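Local coordinates for protein UDP-N-acetylglucosamine 3-dehydrogenase (Acidithiobacillus ferrooxidans, PDB 7BVJ) that catalyses the NAD(+)-dependent oxidation of the glucosamine 3-position of UDP-N-acetylglucosamine to a ketone, a step in lipid A biosynthesis, at residues V122-F134 with R229-I242. Residues are numbered along the deposited sequence; the frame is centred on the assembly and turned at random.
Sequences VHPAIQYLRQAGF and RYASVDFLNNTLHI. With F8U ((2R,3R)-2,3-bis(oxidanyl)butane-1,4-disulfonic acid), chain F.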
loop_
_atom_site.group_PDB
_atom_site.type_symbol
_atom_site.label_atom_id
_atom_site.label_comp_id
_atom_site.label_asym_id
_atom_site.label_seq_id
_atom_site.Cartn_x
_atom_site.Cartn_y
_atom_site.Cartn_z
ATOM N N VAL A 122 7.955 -1.229 0.115
ATOM C CA VAL A 122 9.262 -0.778 -0.362
ATOM C C VAL A 122 9.887 0.240 0.588
ATOM O O VAL A 122 10.954 0.791 0.291
ATOM C CB VAL A 122 9.200 -0.244 -1.816
ATOM C CG1 VAL A 122 8.492 -1.228 -2.746
ATOM C CG2 VAL A 122 8.543 1.110 -1.898
ATOM N N HIS A 123 9.261 0.476 1.740
ATOM C CA HIS A 123 9.857 1.323 2.762
ATOM C C HIS A 123 11.233 0.784 3.156
ATOM O O HIS A 123 11.412 -0.434 3.264
ATOM C CB HIS A 123 8.958 1.399 3.998
ATOM C CG HIS A 123 9.328 2.512 4.929
ATOM N ND1 HIS A 123 10.421 2.449 5.766
ATOM C CD2 HIS A 123 8.782 3.737 5.118
ATOM C CE1 HIS A 123 10.522 3.580 6.443
ATOM N NE2 HIS A 123 9.538 4.379 6.069
ATOM N N PRO A 124 12.229 1.659 3.356
ATOM C CA PRO A 124 13.595 1.168 3.629
ATOM C C PRO A 124 13.697 0.250 4.845
ATOM O O PRO A 124 14.480 -0.713 4.837
ATOM C CB PRO A 124 14.396 2.466 3.828
ATOM C CG PRO A 124 13.637 3.516 3.089
ATOM C CD PRO A 124 12.184 3.118 3.120
ATOM N N ALA A 125 12.923 0.520 5.897
ATOM C CA ALA A 125 12.993 -0.326 7.082
ATOM C C ALA A 125 12.468 -1.723 6.789
ATOM O O ALA A 125 13.040 -2.725 7.251
ATOM C CB ALA A 125 12.211 0.312 8.227
ATOM N N ILE A 126 11.402 -1.812 5.996
ATOM C CA ILE A 126 10.828 -3.119 5.689
ATOM C C ILE A 126 11.762 -3.897 4.769
ATOM O O ILE A 126 11.934 -5.110 4.921
ATOM C CB ILE A 126 9.420 -2.962 5.079
ATOM C CG1 ILE A 126 8.337 -2.920 6.161
ATOM C CG2 ILE A 126 9.085 -4.170 4.204
ATOM C CD1 ILE A 126 8.596 -2.001 7.322
ATOM N N GLN A 127 12.385 -3.219 3.808
ATOM C CA GLN A 127 13.324 -3.908 2.932
ATOM C C GLN A 127 14.497 -4.448 3.731
ATOM O O GLN A 127 14.918 -5.592 3.533
ATOM C CB GLN A 127 13.806 -2.967 1.823
ATOM C CG GLN A 127 14.815 -3.590 0.845
ATOM C CD GLN A 127 14.697 -3.016 -0.568
ATOM O OE1 GLN A 127 13.593 -2.705 -1.039
ATOM N NE2 GLN A 127 15.838 -2.868 -1.248
ATOM N N TYR A 128 15.009 -3.645 4.668
ATOM C CA TYR A 128 16.113 -4.099 5.499
ATOM C C TYR A 128 15.714 -5.305 6.339
ATOM O O TYR A 128 16.490 -6.264 6.475
ATOM C CB TYR A 128 16.599 -2.962 6.397
ATOM C CG TYR A 128 17.778 -3.373 7.261
ATOM C CD1 TYR A 128 17.582 -3.940 8.514
ATOM C CD2 TYR A 128 19.081 -3.203 6.817
ATOM C CE1 TYR A 128 18.638 -4.321 9.295
ATOM C CE2 TYR A 128 20.146 -3.580 7.597
ATOM C CZ TYR A 128 19.917 -4.139 8.833
ATOM O OH TYR A 128 20.974 -4.510 9.616
ATOM N N LEU A 129 14.518 -5.268 6.930
ATOM C CA LEU A 129 14.105 -6.361 7.808
ATOM C C LEU A 129 13.827 -7.627 7.011
ATOM O O LEU A 129 14.091 -8.740 7.483
ATOM C CB LEU A 129 12.873 -5.951 8.624
ATOM C CG LEU A 129 13.147 -4.969 9.758
ATOM C CD1 LEU A 129 11.858 -4.385 10.259
ATOM C CD2 LEU A 129 13.931 -5.679 10.867
ATOM N N ARG A 130 13.296 -7.482 5.799
ATOM C CA ARG A 130 13.131 -8.654 4.951
ATOM C C ARG A 130 14.493 -9.235 4.570
ATOM O O ARG A 130 14.670 -10.457 4.577
ATOM C CB ARG A 130 12.297 -8.307 3.707
ATOM C CG ARG A 130 10.796 -8.004 4.015
ATOM C CD ARG A 130 9.918 -8.072 2.757
ATOM N NE ARG A 130 9.603 -9.442 2.352
ATOM C CZ ARG A 130 9.305 -9.814 1.109
ATOM N NH1 ARG A 130 9.279 -8.914 0.135
ATOM N NH2 ARG A 130 9.031 -11.089 0.836
ATOM N N GLN A 131 15.476 -8.375 4.266
ATOM C CA GLN A 131 16.791 -8.892 3.899
ATOM C C GLN A 131 17.548 -9.471 5.089
ATOM O O GLN A 131 18.478 -10.258 4.887
ATOM C CB GLN A 131 17.623 -7.805 3.232
ATOM C CG GLN A 131 17.302 -7.634 1.751
ATOM C CD GLN A 131 17.907 -8.728 0.869
ATOM O OE1 GLN A 131 18.213 -9.838 1.333
ATOM N NE2 GLN A 131 18.088 -8.411 -0.416
ATOM N N ALA A 132 17.165 -9.117 6.321
ATOM C CA ALA A 132 17.784 -9.728 7.495
ATOM C C ALA A 132 17.334 -11.166 7.738
ATOM O O ALA A 132 17.991 -11.871 8.508
ATOM C CB ALA A 132 17.512 -8.887 8.743
ATOM N N GLY A 133 16.248 -11.620 7.114
ATOM C CA GLY A 133 15.810 -13.003 7.253
ATOM C C GLY A 133 15.543 -13.475 8.676
ATOM O O GLY A 133 16.028 -14.533 9.092
ATOM N N PHE A 134 14.762 -12.702 9.437
ATOM C CA PHE A 134 14.439 -13.050 10.815
ATOM C C PHE A 134 13.320 -14.078 10.940
ATOM O O PHE A 134 13.070 -14.563 12.043
ATOM C CB PHE A 134 14.060 -11.791 11.588
ATOM C CG PHE A 134 15.214 -10.884 11.844
ATOM C CD1 PHE A 134 16.512 -11.373 11.797
ATOM C CD2 PHE A 134 15.018 -9.553 12.133
ATOM C CE1 PHE A 134 17.590 -10.551 12.035
ATOM C CE2 PHE A 134 16.105 -8.719 12.366
ATOM C CZ PHE A 134 17.386 -9.221 12.322
ATOM N N ARG A 229 14.364 -11.133 19.161
ATOM C CA ARG A 229 14.635 -9.796 18.648
ATOM C C ARG A 229 13.436 -8.893 18.881
ATOM O O ARG A 229 12.298 -9.354 19.000
ATOM C CB ARG A 229 14.953 -9.797 17.149
ATOM C CG ARG A 229 16.396 -10.031 16.829
ATOM C CD ARG A 229 16.581 -10.700 15.486
ATOM N NE ARG A 229 17.610 -11.744 15.557
ATOM C CZ ARG A 229 18.898 -11.526 15.835
ATOM N NH1 ARG A 229 19.348 -10.295 16.071
ATOM N NH2 ARG A 229 19.746 -12.550 15.884
ATOM N N TYR A 230 13.713 -7.594 18.915
ATOM C CA TYR A 230 12.666 -6.580 18.937
ATOM C C TYR A 230 13.035 -5.480 17.955
ATOM O O TYR A 230 14.082 -4.850 18.099
ATOM C CB TYR A 230 12.492 -6.039 20.354
ATOM C CG TYR A 230 11.866 -4.670 20.522
ATOM C CD1 TYR A 230 12.662 -3.538 20.663
ATOM C CD2 TYR A 230 10.488 -4.519 20.622
ATOM C CE1 TYR A 230 12.105 -2.286 20.858
ATOM C CE2 TYR A 230 9.917 -3.267 20.821
ATOM C CZ TYR A 230 10.731 -2.153 20.942
ATOM O OH TYR A 230 10.180 -0.906 21.143
ATOM N N ALA A 231 12.195 -5.256 16.955
ATOM C CA ALA A 231 12.403 -4.193 15.980
ATOM C C ALA A 231 11.387 -3.080 16.214
ATOM O O ALA A 231 10.181 -3.336 16.290
ATOM C CB ALA A 231 12.283 -4.730 14.554
ATOM N N SER A 232 11.873 -1.847 16.333
ATOM C CA SER A 232 11.025 -0.667 16.425
ATOM C C SER A 232 11.269 0.180 15.180
ATOM O O SER A 232 12.416 0.541 14.889
ATOM C CB SER A 232 11.316 0.113 17.711
ATOM O OG SER A 232 10.384 1.164 17.908
ATOM N N VAL A 233 10.200 0.474 14.442
ATOM C CA VAL A 233 10.261 1.196 13.183
ATOM C C VAL A 233 9.442 2.470 13.334
ATOM O O VAL A 233 8.245 2.413 13.658
ATOM C CB VAL A 233 9.725 0.353 12.018
ATOM C CG1 VAL A 233 9.779 1.152 10.709
ATOM C CG2 VAL A 233 10.497 -0.932 11.879
ATOM N N ASP A 234 10.086 3.614 13.097
ATOM C CA ASP A 234 9.413 4.894 12.894
ATOM C C ASP A 234 9.406 5.141 11.391
ATOM O O ASP A 234 10.414 5.570 10.814
ATOM C CB ASP A 234 10.127 6.018 13.628
ATOM C CG ASP A 234 9.301 7.296 13.700
ATOM O OD1 ASP A 234 8.455 7.589 12.796
ATOM O OD2 ASP A 234 9.525 8.023 14.686
ATOM N N PHE A 235 8.270 4.824 10.765
ATOM C CA PHE A 235 8.104 5.011 9.332
ATOM C C PHE A 235 8.257 6.478 8.945
ATOM O O PHE A 235 8.895 6.801 7.934
ATOM C CB PHE A 235 6.729 4.496 8.902
ATOM C CG PHE A 235 6.630 2.993 8.843
ATOM C CD1 PHE A 235 5.815 2.301 9.727
ATOM C CD2 PHE A 235 7.342 2.279 7.895
ATOM C CE1 PHE A 235 5.720 0.906 9.677
ATOM C CE2 PHE A 235 7.260 0.886 7.829
ATOM C CZ PHE A 235 6.444 0.199 8.721
ATOM N N LEU A 236 7.673 7.379 9.738
ATOM C CA LEU A 236 7.693 8.799 9.403
ATOM C C LEU A 236 9.113 9.341 9.415
ATOM O O LEU A 236 9.572 9.947 8.438
ATOM C CB LEU A 236 6.814 9.576 10.385
ATOM C CG LEU A 236 5.801 10.535 9.774
ATOM C CD1 LEU A 236 5.069 9.864 8.621
ATOM C CD2 LEU A 236 4.826 10.989 10.843
ATOM N N ASN A 237 9.831 9.111 10.511
ATOM C CA ASN A 237 11.182 9.621 10.662
ATOM C C ASN A 237 12.232 8.712 10.044
ATOM O O ASN A 237 13.415 9.056 10.081
ATOM C CB ASN A 237 11.462 9.867 12.141
ATOM C CG ASN A 237 10.501 10.889 12.735
ATOM O OD1 ASN A 237 9.909 11.685 12.006
ATOM N ND2 ASN A 237 10.332 10.864 14.050
ATOM N N ASN A 238 11.815 7.588 9.455
ATOM C CA ASN A 238 12.683 6.651 8.739
ATOM C C ASN A 238 13.800 6.101 9.634
ATOM O O ASN A 238 14.974 6.060 9.244
ATOM C CB ASN A 238 13.256 7.299 7.470
ATOM C CG ASN A 238 13.719 6.271 6.433
ATOM O OD1 ASN A 238 12.957 5.395 6.020
ATOM N ND2 ASN A 238 14.972 6.385 6.006
ATOM N N THR A 239 13.426 5.643 10.837
ATOM C CA THR A 239 14.396 5.055 11.756
ATOM C C THR A 239 14.024 3.627 12.127
ATOM O O THR A 239 12.845 3.276 12.214
ATOM C CB THR A 239 14.541 5.872 13.052
ATOM O OG1 THR A 239 13.302 5.870 13.769
ATOM C CG2 THR A 239 14.958 7.312 12.747
ATOM N N LEU A 240 15.053 2.809 12.383
ATOM C CA LEU A 240 14.865 1.409 12.746
ATOM C C LEU A 240 15.830 1.022 13.860
ATOM O O LEU A 240 17.029 1.307 13.778
ATOM C CB LEU A 240 15.054 0.496 11.525
ATOM C CG LEU A 240 15.368 -0.986 11.754
ATOM C CD1 LEU A 240 14.206 -1.701 12.411
ATOM C CD2 LEU A 240 15.696 -1.639 10.444
ATOM N N HIS A 241 15.307 0.374 14.899
ATOM C CA HIS A 241 16.109 -0.086 16.029
ATOM C C HIS A 241 15.827 -1.554 16.285
ATOM O O HIS A 241 14.665 -1.959 16.331
ATOM C CB HIS A 241 15.814 0.722 17.291
ATOM C CG HIS A 241 16.423 2.081 17.274
ATOM N ND1 HIS A 241 17.652 2.349 17.836
ATOM C CD2 HIS A 241 15.998 3.241 16.722
ATOM C CE1 HIS A 241 17.944 3.626 17.656
ATOM N NE2 HIS A 241 16.963 4.187 16.975
ATOM N N ILE A 242 16.884 -2.340 16.467
ATOM C CA ILE A 242 16.775 -3.778 16.678
ATOM C C ILE A 242 17.477 -4.116 17.980
ATOM O O ILE A 242 18.667 -3.829 18.143
ATOM C CB ILE A 242 17.377 -4.573 15.512
ATOM C CG1 ILE A 242 16.696 -4.175 14.208
ATOM C CG2 ILE A 242 17.257 -6.069 15.749
ATOM C CD1 ILE A 242 17.329 -4.805 12.977
HETATM C C01 F8U F . 6.099 1.542 23.367
HETATM C C02 F8U F . 6.862 2.849 23.619
HETATM C C03 F8U F . 8.090 3.172 22.769
HETATM C C04 F8U F . 8.800 2.015 22.091
HETATM O O06 F8U F . 10.930 3.801 21.540
HETATM O O07 F8U F . 11.395 1.572 21.308
HETATM O O08 F8U F . 9.900 2.774 19.767
HETATM O O09 F8U F . 9.015 3.764 23.604
HETATM O O10 F8U F . 6.004 3.909 23.363
HETATM O O12 F8U F . 6.311 -0.378 25.414
HETATM O O13 F8U F . 6.755 -1.181 23.335
HETATM O O14 F8U F . 8.355 0.448 24.250
HETATM S S05 F8U F . 10.276 2.530 21.143
HETATM S S11 F8U F . 6.903 0.087 24.129
#
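His123 and Phe235 meet edge-to-face where helix 124-132 begins, the Phe235 edge pointing at the imidazole face with the planes at 87° and CD2 over the ring centre. A chi1 of -165° sets His123 CG anti to the backbone N and brings the imidazole to the helix start, where ND1 accepts from Ala125 N at 3.2 Å, the N-cap bond; NE2 donates to Phe235 O at 3.1 Å, in the carbonyl plane on a lone pair. Asn238 OD1 approaches the polarised C-H carbon between these nitrogens, 3.1 Å from His123 CE1, and also touches Pro124 CG. Ile126 CD1 meets the Phe235 edge at CE2, a tight 3.2 Å. Just past the helix's C-terminal end, Arg229 lays CD over one face of Phe134, 3.5 Å from the ring centroid, a CH-pi contact; Ala132 CB covers the opposite face. Between, Ala125 CB packs on Val233 CG1, while Leu129 spreads its methyls over Ala231, Val233, Leu240 and Ile242. The helix thus covers one face of hairpin 229-234/239-242 in the mixed C-terminal sheet; on the other, the Tyr230 and Ser232 hydroxyls hydrogen-bond a bound disulfonic acid. His123's two bonds are consistent with a neutral imidazole protonated on NE2, linking the helix's first turn to the hairpin turn.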